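Local coordinates for protein 11R-lipoxygenase (Gersemia fruticosa, PDB 3VF1) that probably oxygenates polyunsaturated fatty acids with a non-heme iron as an 11R-lipoxygenase, under regulation by calcium, at residues Y328-F336 and P346-Q354; D367-W378 and P601-I612. All coordinates share one frame; numbering follows the deposited sequence.

Interaction 1. Residues Y328-F336 and P346-Q354; sequences YITTPLGLF and PIAIQLYQQ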
# COMPACT_ATOMS: atom_id res chain seq x y z
N TYR A 328 -5.88 -10.13 -25.53
CA TYR A 328 -4.83 -11.14 -25.63
C TYR A 328 -3.64 -10.80 -24.75
O TYR A 328 -3.42 -9.65 -24.38
CB TYR A 328 -4.37 -11.26 -27.08
CG TYR A 328 -5.49 -11.58 -28.04
CD1 TYR A 328 -6.28 -10.57 -28.57
CD2 TYR A 328 -5.75 -12.89 -28.42
CE1 TYR A 328 -7.31 -10.86 -29.45
CE2 TYR A 328 -6.77 -13.19 -29.30
CZ TYR A 328 -7.55 -12.17 -29.81
OH TYR A 328 -8.57 -12.45 -30.68
N ILE A 329 -2.88 -11.83 -24.40
CA ILE A 329 -1.64 -11.68 -23.66
C ILE A 329 -0.77 -12.89 -23.95
O ILE A 329 -1.27 -13.95 -24.32
CB ILE A 329 -1.88 -11.57 -22.14
CG1 ILE A 329 -0.72 -10.85 -21.46
CG2 ILE A 329 -2.08 -12.95 -21.53
CD1 ILE A 329 -0.56 -9.40 -21.86
N THR A 330 0.54 -12.73 -23.80
CA THR A 330 1.46 -13.83 -24.00
C THR A 330 2.13 -14.16 -22.67
O THR A 330 1.68 -13.73 -21.62
CB THR A 330 2.52 -13.49 -25.07
OG1 THR A 330 3.44 -12.52 -24.56
CG2 THR A 330 1.84 -12.95 -26.32
N THR A 331 3.21 -14.94 -22.73
CA THR A 331 3.93 -15.35 -21.54
C THR A 331 5.41 -15.15 -21.80
O THR A 331 6.19 -16.10 -21.80
CB THR A 331 3.64 -16.83 -21.22
OG1 THR A 331 4.10 -17.65 -22.30
CG2 THR A 331 2.15 -17.05 -21.03
N PRO A 332 5.81 -13.89 -22.00
CA PRO A 332 7.09 -13.54 -22.61
C PRO A 332 8.31 -13.69 -21.71
O PRO A 332 8.19 -13.85 -20.50
CB PRO A 332 6.91 -12.07 -22.97
CG PRO A 332 5.99 -11.56 -21.92
CD PRO A 332 5.06 -12.69 -21.58
N LEU A 333 9.48 -13.64 -22.34
CA LEU A 333 10.75 -13.54 -21.63
C LEU A 333 11.55 -12.42 -22.26
O LEU A 333 11.64 -12.32 -23.49
CB LEU A 333 11.54 -14.85 -21.72
CG LEU A 333 10.89 -16.10 -21.13
CD1 LEU A 333 10.05 -16.81 -22.18
CD2 LEU A 333 11.95 -17.03 -20.56
N GLY A 334 12.12 -11.56 -21.43
CA GLY A 334 12.94 -10.47 -21.91
C GLY A 334 14.36 -10.60 -21.39
O GLY A 334 14.57 -10.95 -20.24
N LEU A 335 15.33 -10.34 -22.26
CA LEU A 335 16.73 -10.40 -21.86
C LEU A 335 17.34 -9.00 -21.95
O LEU A 335 17.11 -8.29 -22.93
CB LEU A 335 17.50 -11.37 -22.75
CG LEU A 335 18.81 -11.90 -22.16
CD1 LEU A 335 18.53 -12.80 -20.96
CD2 LEU A 335 19.60 -12.65 -23.21
N PHE A 336 18.10 -8.62 -20.93
CA PHE A 336 18.67 -7.29 -20.87
C PHE A 336 20.18 -7.35 -20.68
O PHE A 336 20.72 -8.34 -20.19
CB PHE A 336 18.04 -6.49 -19.73
CG PHE A 336 16.55 -6.31 -19.87
CD1 PHE A 336 15.69 -7.37 -19.63
CD2 PHE A 336 16.02 -5.09 -20.22
CE1 PHE A 336 14.32 -7.21 -19.75
CE2 PHE A 336 14.65 -4.92 -20.34
CZ PHE A 336 13.80 -5.99 -20.11
N PRO A 346 17.20 -3.74 -23.42
CA PRO A 346 16.65 -5.01 -23.91
C PRO A 346 17.43 -5.47 -25.14
O PRO A 346 17.72 -4.66 -26.01
CB PRO A 346 15.22 -4.64 -24.30
CG PRO A 346 15.30 -3.20 -24.67
CD PRO A 346 16.32 -2.60 -23.74
N ILE A 347 17.76 -6.76 -25.21
CA ILE A 347 18.51 -7.28 -26.35
C ILE A 347 17.83 -8.47 -27.01
O ILE A 347 18.24 -8.88 -28.10
CB ILE A 347 19.94 -7.67 -25.94
CG1 ILE A 347 19.92 -8.76 -24.86
CG2 ILE A 347 20.70 -6.45 -25.44
CD1 ILE A 347 21.28 -9.33 -24.54
N ALA A 348 16.80 -9.02 -26.38
CA ALA A 348 16.10 -10.17 -26.93
C ALA A 348 14.76 -10.38 -26.24
O ALA A 348 14.63 -10.12 -25.05
CB ALA A 348 16.96 -11.42 -26.82
N ILE A 349 13.78 -10.86 -26.99
CA ILE A 349 12.44 -11.10 -26.46
C ILE A 349 11.79 -12.32 -27.11
O ILE A 349 11.87 -12.50 -28.32
CB ILE A 349 11.52 -9.89 -26.66
CG1 ILE A 349 12.02 -8.69 -25.86
CG2 ILE A 349 10.09 -10.24 -26.25
CD1 ILE A 349 11.25 -7.41 -26.14
N GLN A 350 11.14 -13.14 -26.30
CA GLN A 350 10.36 -14.27 -26.79
C GLN A 350 8.97 -14.18 -26.18
O GLN A 350 8.82 -14.16 -24.97
CB GLN A 350 11.04 -15.59 -26.39
CG GLN A 350 10.38 -16.83 -26.96
CD GLN A 350 11.12 -18.10 -26.58
OE1 GLN A 350 12.18 -18.40 -27.12
NE2 GLN A 350 10.55 -18.85 -25.64
N LEU A 351 7.95 -14.12 -27.03
CA LEU A 351 6.59 -13.80 -26.57
C LEU A 351 5.95 -14.93 -25.76
O LEU A 351 5.24 -14.66 -24.79
CB LEU A 351 5.70 -13.43 -27.76
CG LEU A 351 6.15 -12.21 -28.56
CD1 LEU A 351 5.17 -11.92 -29.69
CD2 LEU A 351 6.31 -10.99 -27.66
N TYR A 352 6.18 -16.17 -26.16
CA TYR A 352 5.62 -17.31 -25.44
C TYR A 352 6.72 -18.18 -24.85
O TYR A 352 7.85 -18.18 -25.33
CB TYR A 352 4.73 -18.15 -26.36
CG TYR A 352 3.47 -17.45 -26.83
CD1 TYR A 352 2.33 -17.41 -26.03
CD2 TYR A 352 3.41 -16.84 -28.08
CE1 TYR A 352 1.17 -16.78 -26.45
CE2 TYR A 352 2.26 -16.21 -28.51
CZ TYR A 352 1.14 -16.18 -27.69
OH TYR A 352 0.00 -15.55 -28.13
N GLN A 353 6.38 -18.93 -23.80
CA GLN A 353 7.37 -19.71 -23.06
C GLN A 353 8.05 -20.76 -23.93
O GLN A 353 9.28 -20.89 -23.92
CB GLN A 353 6.70 -20.40 -21.86
CG GLN A 353 6.40 -19.47 -20.70
CD GLN A 353 7.64 -19.03 -19.96
OE1 GLN A 353 8.41 -19.86 -19.47
NE2 GLN A 353 7.86 -17.72 -19.89
N GLN A 354 7.26 -21.52 -24.69
CA GLN A 354 7.79 -22.64 -25.46
C GLN A 354 8.17 -22.22 -26.88
O GLN A 354 7.32 -21.72 -27.63
CB GLN A 354 6.76 -23.77 -25.51
CG GLN A 354 6.46 -24.37 -24.14
CD GLN A 354 7.70 -24.97 -23.49
OE1 GLN A 354 8.51 -25.61 -24.16
NE2 GLN A 354 7.84 -24.77 -22.19
O HOH W 1 -2.20 -14.93 -26.90
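Leu-335 meets Ile-347 and Ala-348 in a classic beta bulge of the antiparallel hairpin formed by strands 333-338 and 344-350. Leu-335 N donates to Ala-348 O at 2.9 Å, while Leu-335 O takes the amide of Ile-347, so two residues of one strand stand opposite a single residue of the other. The CB atoms of Leu-335 and Ala-348 lie side by side, and the CD2 branch of Leu-335 reaches CD1 of Ile-347. Beyond the bulge Leu-333 and Gln-350 form a hydrogen-bonded pair, N of Leu-333 to O of Gln-350 being 2.8 Å.

Past the regular strands, side chains join the backbone in the pairing. Leu-351 O is gripped twice, by Thr-331 N and by Thr-330 OG1 at 2.8 Å, the hydroxyl standing between its own backbone N and carbonyl carbon (chi1 71°). The same threonine lays CB over one face of the Tyr-352 ring, 4.0 Å from the centroid, a CH-pi contact. A water bridges Ile-329 O and Tyr-352 OH. Gln-353, bent at chi2 (-72°), curls back so that NE2 reaches Thr-331 O at 3.0 Å, from above the carbonyl plane; the backbone N of Gln-353 donates to Thr-331 OG1. Asp-310 also accepts from NE2. The arrangement is that of a bulged beta hairpin, prolonged by side-chain bonds at its open end, within an antiparallel sheet of the lipoxygenase domain.

Interaction 2. Residues D367-W378 and P601-I612; sequences DTEWDWIMAKLW and PTEKGKSNHKVI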
# COMPACT_ATOMS: atom_id res chain seq x y z
N ASP A 367 15.90 -7.92 -36.38
CA ASP A 367 14.52 -7.64 -36.76
C ASP A 367 14.34 -6.20 -37.20
O ASP A 367 15.17 -5.33 -36.91
CB ASP A 367 13.58 -7.96 -35.60
CG ASP A 367 13.48 -9.44 -35.32
OD1 ASP A 367 12.62 -10.10 -35.94
OD2 ASP A 367 14.25 -9.95 -34.49
N THR A 368 13.23 -5.94 -37.88
CA THR A 368 12.91 -4.59 -38.34
C THR A 368 12.62 -3.72 -37.13
O THR A 368 12.38 -4.22 -36.03
CB THR A 368 11.69 -4.58 -39.27
OG1 THR A 368 10.52 -4.95 -38.55
CG2 THR A 368 11.89 -5.54 -40.44
N GLU A 369 12.63 -2.41 -37.33
CA GLU A 369 12.43 -1.47 -36.24
C GLU A 369 11.00 -1.52 -35.71
O GLU A 369 10.77 -1.46 -34.51
CB GLU A 369 12.79 -0.05 -36.69
CG GLU A 369 14.25 0.09 -37.11
CD GLU A 369 14.62 1.50 -37.49
OE1 GLU A 369 13.74 2.38 -37.45
OE2 GLU A 369 15.80 1.73 -37.84
N TRP A 370 10.03 -1.65 -36.62
CA TRP A 370 8.63 -1.76 -36.22
C TRP A 370 8.37 -3.07 -35.49
O TRP A 370 7.62 -3.11 -34.51
CB TRP A 370 7.71 -1.63 -37.43
CG TRP A 370 7.50 -0.21 -37.87
CD1 TRP A 370 7.83 0.33 -39.08
CD2 TRP A 370 6.91 0.84 -37.10
NE1 TRP A 370 7.48 1.66 -39.10
CE2 TRP A 370 6.92 2.00 -37.90
CE3 TRP A 370 6.38 0.92 -35.81
CZ2 TRP A 370 6.41 3.22 -37.46
CZ3 TRP A 370 5.88 2.13 -35.37
CH2 TRP A 370 5.90 3.27 -36.19
N ASP A 371 8.99 -4.15 -35.95
CA ASP A 371 8.86 -5.45 -35.30
C ASP A 371 9.39 -5.38 -33.88
O ASP A 371 8.76 -5.88 -32.95
CB ASP A 371 9.61 -6.54 -36.08
CG ASP A 371 8.73 -7.24 -37.10
OD1 ASP A 371 7.59 -6.79 -37.32
OD2 ASP A 371 9.18 -8.25 -37.68
N TRP A 372 10.56 -4.77 -33.71
CA TRP A 372 11.18 -4.64 -32.40
C TRP A 372 10.29 -3.85 -31.45
O TRP A 372 10.16 -4.19 -30.27
CB TRP A 372 12.55 -3.98 -32.52
CG TRP A 372 13.22 -3.79 -31.19
CD1 TRP A 372 13.66 -2.61 -30.66
CD2 TRP A 372 13.52 -4.80 -30.23
NE1 TRP A 372 14.22 -2.83 -29.42
CE2 TRP A 372 14.14 -4.17 -29.14
CE3 TRP A 372 13.33 -6.19 -30.18
CZ2 TRP A 372 14.58 -4.87 -28.01
CZ3 TRP A 372 13.76 -6.88 -29.06
CH2 TRP A 372 14.37 -6.22 -27.99
N ILE A 373 9.68 -2.78 -31.96
CA ILE A 373 8.77 -1.97 -31.16
C ILE A 373 7.56 -2.81 -30.74
O ILE A 373 7.12 -2.74 -29.59
CB ILE A 373 8.30 -0.72 -31.92
CG1 ILE A 373 9.43 0.32 -31.94
CG2 ILE A 373 7.06 -0.12 -31.27
CD1 ILE A 373 9.14 1.53 -32.81
N MET A 374 7.03 -3.60 -31.66
CA MET A 374 5.90 -4.47 -31.36
C MET A 374 6.27 -5.44 -30.25
O MET A 374 5.53 -5.62 -29.29
CB MET A 374 5.47 -5.23 -32.62
CG MET A 374 4.39 -6.28 -32.37
SD MET A 374 2.79 -5.58 -31.91
CE MET A 374 2.16 -5.08 -33.52
N ALA A 375 7.43 -6.08 -30.39
CA ALA A 375 7.89 -7.06 -29.42
C ALA A 375 7.97 -6.44 -28.02
O ALA A 375 7.57 -7.06 -27.04
CB ALA A 375 9.24 -7.63 -29.83
N LYS A 376 8.50 -5.22 -27.94
CA LYS A 376 8.65 -4.54 -26.67
C LYS A 376 7.30 -4.23 -26.03
O LYS A 376 7.14 -4.34 -24.82
CB LYS A 376 9.46 -3.25 -26.84
CG LYS A 376 10.94 -3.49 -27.12
CD LYS A 376 11.74 -2.20 -27.09
CE LYS A 376 11.32 -1.24 -28.19
NZ LYS A 376 12.14 0.00 -28.19
N LEU A 377 6.33 -3.83 -26.85
CA LEU A 377 5.00 -3.50 -26.35
C LEU A 377 4.35 -4.70 -25.67
O LEU A 377 3.68 -4.56 -24.65
CB LEU A 377 4.11 -2.99 -27.48
CG LEU A 377 4.48 -1.60 -28.02
CD1 LEU A 377 3.74 -1.31 -29.32
CD2 LEU A 377 4.18 -0.53 -26.99
N TRP A 378 4.55 -5.88 -26.25
CA TRP A 378 3.96 -7.10 -25.70
C TRP A 378 4.63 -7.54 -24.40
O TRP A 378 4.00 -8.16 -23.55
CB TRP A 378 4.01 -8.23 -26.73
CG TRP A 378 2.91 -8.17 -27.75
CD1 TRP A 378 2.97 -7.60 -28.99
CD2 TRP A 378 1.58 -8.69 -27.61
NE1 TRP A 378 1.76 -7.73 -29.63
CE2 TRP A 378 0.89 -8.40 -28.80
CE3 TRP A 378 0.91 -9.37 -26.59
CZ2 TRP A 378 -0.44 -8.76 -29.00
CZ3 TRP A 378 -0.41 -9.73 -26.79
CH2 TRP A 378 -1.07 -9.43 -27.99
N PRO A 601 2.08 -11.15 -33.32
CA PRO A 601 2.50 -11.55 -34.67
C PRO A 601 3.06 -12.96 -34.68
O PRO A 601 3.63 -13.41 -33.69
CB PRO A 601 3.59 -10.54 -35.01
CG PRO A 601 4.15 -10.12 -33.70
CD PRO A 601 2.99 -10.14 -32.74
N THR A 602 2.89 -13.66 -35.80
CA THR A 602 3.41 -15.01 -35.94
C THR A 602 4.58 -15.05 -36.93
O THR A 602 5.28 -16.05 -37.03
CB THR A 602 2.32 -15.99 -36.42
OG1 THR A 602 1.70 -15.48 -37.61
CG2 THR A 602 1.27 -16.19 -35.34
N GLU A 603 4.77 -13.95 -37.66
CA GLU A 603 5.82 -13.87 -38.66
C GLU A 603 6.60 -12.56 -38.54
O GLU A 603 6.13 -11.60 -37.93
CB GLU A 603 5.22 -13.98 -40.07
CG GLU A 603 4.62 -15.33 -40.39
CD GLU A 603 4.04 -15.39 -41.79
OE1 GLU A 603 3.32 -14.44 -42.17
OE2 GLU A 603 4.31 -16.37 -42.51
N LYS A 604 7.78 -12.53 -39.15
CA LYS A 604 8.59 -11.32 -39.18
C LYS A 604 8.12 -10.40 -40.29
O LYS A 604 7.44 -10.83 -41.22
CB LYS A 604 10.07 -11.68 -39.42
CG LYS A 604 10.65 -12.69 -38.44
CD LYS A 604 10.68 -12.16 -37.03
CE LYS A 604 11.61 -12.99 -36.15
NZ LYS A 604 13.06 -12.76 -36.43
N GLY A 605 8.47 -9.12 -40.19
CA GLY A 605 8.23 -8.16 -41.25
C GLY A 605 6.79 -7.72 -41.44
O GLY A 605 6.48 -6.98 -42.37
N LYS A 606 5.90 -8.16 -40.55
CA LYS A 606 4.48 -7.83 -40.69
C LYS A 606 4.09 -6.55 -39.95
O LYS A 606 3.01 -6.01 -40.19
CB LYS A 606 3.62 -8.99 -40.18
CG LYS A 606 3.83 -10.31 -40.92
CD LYS A 606 3.57 -10.16 -42.41
CE LYS A 606 3.67 -11.49 -43.14
NZ LYS A 606 3.50 -11.34 -44.61
N SER A 607 4.97 -6.07 -39.07
CA SER A 607 4.62 -4.95 -38.21
C SER A 607 4.82 -3.59 -38.88
O SER A 607 5.76 -3.38 -39.65
CB SER A 607 5.44 -4.99 -36.92
OG SER A 607 5.20 -6.19 -36.20
N ASN A 608 3.91 -2.67 -38.56
CA ASN A 608 4.01 -1.28 -38.98
C ASN A 608 3.13 -0.43 -38.07
O ASN A 608 2.50 -0.95 -37.14
CB ASN A 608 3.60 -1.12 -40.44
CG ASN A 608 2.16 -1.53 -40.70
OD1 ASN A 608 1.23 -0.87 -40.25
ND2 ASN A 608 1.98 -2.62 -41.43
N HIS A 609 3.08 0.87 -38.32
CA HIS A 609 2.38 1.79 -37.44
C HIS A 609 0.91 1.41 -37.25
O HIS A 609 0.44 1.26 -36.12
CB HIS A 609 2.51 3.22 -37.96
CG HIS A 609 2.40 4.26 -36.88
ND1 HIS A 609 3.12 5.43 -36.91
CD2 HIS A 609 1.65 4.30 -35.75
CE1 HIS A 609 2.82 6.15 -35.84
NE2 HIS A 609 1.94 5.48 -35.12
N LYS A 610 0.18 1.25 -38.35
CA LYS A 610 -1.25 0.99 -38.28
C LYS A 610 -1.57 -0.37 -37.66
O LYS A 610 -2.58 -0.52 -36.96
CB LYS A 610 -1.89 1.08 -39.67
CG LYS A 610 -2.02 2.50 -40.20
CD LYS A 610 -3.00 3.33 -39.38
CE LYS A 610 -3.16 4.73 -39.95
NZ LYS A 610 -4.11 5.56 -39.16
N VAL A 611 -0.72 -1.36 -37.90
CA VAL A 611 -0.91 -2.68 -37.31
C VAL A 611 -0.83 -2.57 -35.80
O VAL A 611 -1.62 -3.18 -35.07
CB VAL A 611 0.15 -3.68 -37.80
CG1 VAL A 611 0.11 -4.96 -36.96
CG2 VAL A 611 -0.06 -4.00 -39.27
N ILE A 612 0.15 -1.80 -35.33
CA ILE A 612 0.35 -1.60 -33.90
C ILE A 612 -0.84 -0.89 -33.27
O ILE A 612 -1.26 -1.24 -32.17
CB ILE A 612 1.65 -0.82 -33.63
CG1 ILE A 612 2.86 -1.74 -33.83
CG2 ILE A 612 1.66 -0.24 -32.23
CD1 ILE A 612 4.20 -1.04 -33.79
O HOH W 2 8.02 -4.62 -39.89
O HOH W 3 5.43 -9.32 -37.47
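Asp-371 and Gly-605 meet where the first turn of helix 369-410 faces the loop that leads into helix 609-615, and the polar bonds gather there. Asp-371 OD2 receives Gly-605 N at 2.7 Å on its syn side, tilted somewhat out of the carboxylate plane, with an N-H...O angle of 161°. Ser-607 N and, weakly, Ser-607 OG approach OD1 of the same carboxylate, whose modelled place is less sure. A water donates to Ser-607 O and also hydrogen-bonds Thr-368 OG1, the N-cap hydroxyl that accepts from Asp-371 N. Farther out, Lys-604 NZ makes a salt bridge to Asp-367 OD1 at 2.7 Å, again syn and tilted from the plane; the lysine bends at chi2 (-64°) and chi4 to get there, and its ammonium end also has a cation-pi partner in Trp-362.

Aromatic contacts carry the next part. The Trp-370 indole lies against the start of helix 609-615, one face covered by backbone: Asn-608 CA stands 4.1 Å from the centroid of the five-membered ring. The His-609 ring meets its six-membered ring obliquely, the planes at 42°, while NE2 of the histidine is hydrogen-bonded to Leu-229 N.

The apolar part centres on Ile-612, a knob in a hole made by Trp-370, Ile-373, Met-374 and Leu-377. Its CD1 reaches Trp-370 CE3 at 3.6 Å, and CG2 touches Leu-377 CD1. The bent Met-374 chain brings CE to 3.4 Å from Ile-612 CG1, and its CG passes Pro-601 CG.

The contact thus sets helix 609-615 and its preceding loop against the N-terminal turns of helix 369-410, while Trp-362 of strand 361-362 packs on Asp-371, Ala-375 and Pro-601, and Trp-372 and Lys-376 reach strand 344-350.

Overall arrangement
A local and a distant contact come together at the start of helix 369-410. Interaction 1 joins neighbouring strands of one hairpin and is buried, held mainly by backbone bonds with threonine and glutamine side chains extending the pairing. Interaction 2 brings together segments more than 220 residues apart and is partly exposed; it mixes carboxylate bonds and a salt bridge with aromatic and aliphatic packing. The two meet on the helix: Trp-378 CB lies 3.7 Å from Leu-351 CD2, and the Trp-378 ring also touches Thr-330, while Trp-372 and Ala-375 pack on Pro-346 and Ile-349. Residues 367-378 therefore lie between the hairpin and the 601-612 segment, away from the iron site.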